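Local coordinates for GrpU microcompartment shell protein (Pectobacterium wasabiae, PDB 4OLP) that probably helps build the shell of a glycyl-radical-type bacterial microcompartment and, through an iron-sulfur cluster site in that shell, may serve electron transport, at residues 16-21 with 27-32. Residues are numbered along the deposited sequence; the frame is centred on the assembly and turned at random.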
loop_
_atom_site.group_PDB
_atom_site.type_symbol
_atom_site.label_atom_id
_atom_site.label_comp_id
_atom_site.label_asym_id
_atom_site.label_seq_id
_atom_site.Cartn_x
_atom_site.Cartn_y
_atom_site.Cartn_z
ATOM N N MET B 16 17.483 -11.496 11.108
ATOM C CA MET B 16 16.520 -11.095 10.073
ATOM C C MET B 16 15.276 -10.491 10.698
ATOM O O MET B 16 14.734 -9.487 10.217
ATOM C CB MET B 16 16.137 -12.287 9.182
ATOM C CG MET B 16 17.138 -12.533 8.069
ATOM S SD MET B 16 16.957 -14.104 7.189
ATOM C CE MET B 16 15.413 -13.874 6.307
ATOM N N LEU B 17 14.832 -11.119 11.775
ATOM C CA LEU B 17 13.637 -10.674 12.472
ATOM C C LEU B 17 13.881 -9.366 13.198
ATOM O O LEU B 17 13.022 -8.500 13.144
ATOM C CB LEU B 17 13.138 -11.746 13.438
ATOM C CG LEU B 17 12.528 -12.958 12.722
ATOM C CD1 LEU B 17 12.306 -14.087 13.707
ATOM C CD2 LEU B 17 11.214 -12.623 12.025
ATOM N N LYS B 18 15.050 -9.220 13.831
ATOM C CA LYS B 18 15.417 -7.987 14.550
ATOM C C LYS B 18 15.433 -6.777 13.650
ATOM O O LYS B 18 14.983 -5.706 14.038
ATOM C CB LYS B 18 16.763 -8.117 15.244
ATOM C CG LYS B 18 16.703 -8.955 16.499
ATOM C CD LYS B 18 18.013 -8.889 17.253
ATOM C CE LYS B 18 17.854 -9.527 18.619
ATOM N NZ LYS B 18 19.080 -9.375 19.451
ATOM N N ARG B 19 15.921 -6.959 12.428
ATOM C CA ARG B 19 15.880 -5.896 11.424
ATOM C C ARG B 19 14.471 -5.449 11.139
ATOM O O ARG B 19 14.255 -4.314 10.776
ATOM C CB ARG B 19 16.479 -6.375 10.112
ATOM C CG ARG B 19 17.963 -6.156 10.030
ATOM C CD ARG B 19 18.571 -7.369 9.361
ATOM N NE ARG B 19 19.888 -7.717 9.890
ATOM C CZ ARG B 19 20.600 -8.765 9.482
ATOM N NH1 ARG B 19 20.141 -9.551 8.508
ATOM N NH2 ARG B 19 21.781 -9.021 10.034
ATOM N N ARG B 20 13.510 -6.341 11.299
ATOM C CA ARG B 20 12.146 -6.016 10.970
ATOM C C ARG B 20 11.261 -5.690 12.167
ATOM O O ARG B 20 10.029 -5.635 12.025
ATOM C CB ARG B 20 11.509 -7.153 10.209
ATOM C CG ARG B 20 11.769 -7.163 8.715
ATOM C CD ARG B 20 10.351 -7.133 8.173
ATOM N NE ARG B 20 10.073 -7.509 6.794
ATOM C CZ ARG B 20 8.894 -8.001 6.396
ATOM N NH1 ARG B 20 7.911 -8.222 7.269
ATOM N NH2 ARG B 20 8.688 -8.299 5.119
ATOM N N MET B 21 11.867 -5.470 13.333
ATOM C CA MET B 21 11.123 -4.993 14.487
ATOM C C MET B 21 11.626 -3.623 14.965
ATOM O O MET B 21 12.714 -3.199 14.601
ATOM C CB MET B 21 11.096 -5.999 15.617
ATOM C CG MET B 21 12.398 -6.675 15.943
ATOM S SD MET B 21 12.030 -8.265 16.743
ATOM C CE MET B 21 12.220 -7.757 18.444
ATOM N N ASN B 27 15.845 -5.299 22.374
ATOM C CA ASN B 27 16.465 -5.768 23.628
ATOM C C ASN B 27 15.696 -6.919 24.250
ATOM O O ASN B 27 16.274 -7.794 24.902
ATOM C CB ASN B 27 16.539 -4.641 24.676
ATOM C CG ASN B 27 17.735 -3.698 24.495
ATOM O OD1 ASN B 27 18.680 -3.965 23.753
ATOM N ND2 ASN B 27 17.689 -2.578 25.202
ATOM N N ARG B 28 14.379 -6.922 24.097
ATOM C CA ARG B 28 13.586 -7.964 24.753
ATOM C C ARG B 28 13.988 -9.417 24.382
ATOM O O ARG B 28 13.634 -10.377 25.092
ATOM C CB ARG B 28 12.088 -7.710 24.510
ATOM C CG ARG B 28 11.535 -6.587 25.399
ATOM C CD ARG B 28 10.851 -5.465 24.635
ATOM N NE ARG B 28 9.589 -5.896 24.032
ATOM C CZ ARG B 28 8.698 -5.082 23.462
ATOM N NH1 ARG B 28 8.915 -3.772 23.404
ATOM N NH2 ARG B 28 7.581 -5.582 22.940
ATOM N N LEU B 29 14.715 -9.577 23.282
ATOM C CA LEU B 29 15.163 -10.900 22.852
ATOM C C LEU B 29 16.263 -11.523 23.708
ATOM O O LEU B 29 16.304 -12.744 23.875
ATOM C CB LEU B 29 15.578 -10.859 21.383
ATOM C CG LEU B 29 14.488 -11.299 20.397
ATOM C CD1 LEU B 29 13.210 -10.481 20.556
ATOM C CD2 LEU B 29 15.003 -11.246 18.968
ATOM N N GLU B 30 17.143 -10.696 24.249
ATOM C CA GLU B 30 18.168 -11.176 25.154
ATOM C C GLU B 30 17.679 -11.323 26.581
ATOM O O GLU B 30 18.424 -11.767 27.441
ATOM C CB GLU B 30 19.389 -10.273 25.113
ATOM C CG GLU B 30 20.211 -10.433 23.858
ATOM C CD GLU B 30 19.560 -9.799 22.650
ATOM O OE1 GLU B 30 18.787 -8.812 22.773
ATOM O OE2 GLU B 30 19.844 -10.290 21.548
ATOM N N MET B 31 16.439 -10.950 26.853
ATOM C CA MET B 31 15.916 -11.085 28.185
ATOM C C MET B 31 15.143 -12.386 28.260
ATOM O O MET B 31 14.620 -12.714 29.310
ATOM C CB MET B 31 15.025 -9.885 28.547
ATOM C CG MET B 31 15.753 -8.535 28.508
ATOM S SD MET B 31 14.734 -7.036 28.561
ATOM C CE MET B 31 14.172 -7.071 30.268
ATOM N N VAL B 32 15.091 -13.149 27.173
ATOM C CA VAL B 32 14.244 -14.369 27.136
ATOM C C VAL B 32 14.894 -15.514 26.351
ATOM O O VAL B 32 15.576 -15.278 25.341
ATOM C CB VAL B 32 12.857 -14.056 26.575
ATOM C CG1 VAL B 32 12.842 -14.122 25.053
ATOM C CG2 VAL B 32 11.825 -14.976 27.150
#
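The side chains of Lys-18 and Leu-29 run alongside each other in opposite senses, the lysine leaving the last turn of helix 11-19 and the leucine coming from the turn at 27-30. With CG beside the backbone N (chi1 -75°) and the rest of the chain extended, the lysine lies along one branch of the leucine: CD2 of Leu-29 sits 3.8 Å from CG and 3.3 Å from CE of Lys-18. On the other branch, CD1 of Leu-29 meets CE of Met-21 tip to tip at 3.6 Å, so the fork of Leu-29 divides its two methyls between the two residues. In this BMC-domain fold, an antiparallel sheet flanked by helices, the contact brings the C-terminal end of helix 11-19 against the loop that follows the short helix 23-26 and leads into strand 36-42; Arg-26 NE hydrogen-bonds to Lys-18 O. Arg-20 forms a salt bridge with Glu-64 of a second subunit, and Arg-28 one with Glu-12 of a third. Glu-30 is exposed, whereas Met-21 and Leu-29 are buried and both rest on Phe-79 of strand 74-80. Beyond the leucine, the ammonium group of Lys-18 forms a salt bridge with Glu-30, from NZ to OE2, whose exact spacing is doubtful; OE1 of Glu-30 lies farther from NZ of Lys-18, at 3.4 Å. A bend at chi2 (74°) turns the Glu-30 carboxylate back toward the lysine.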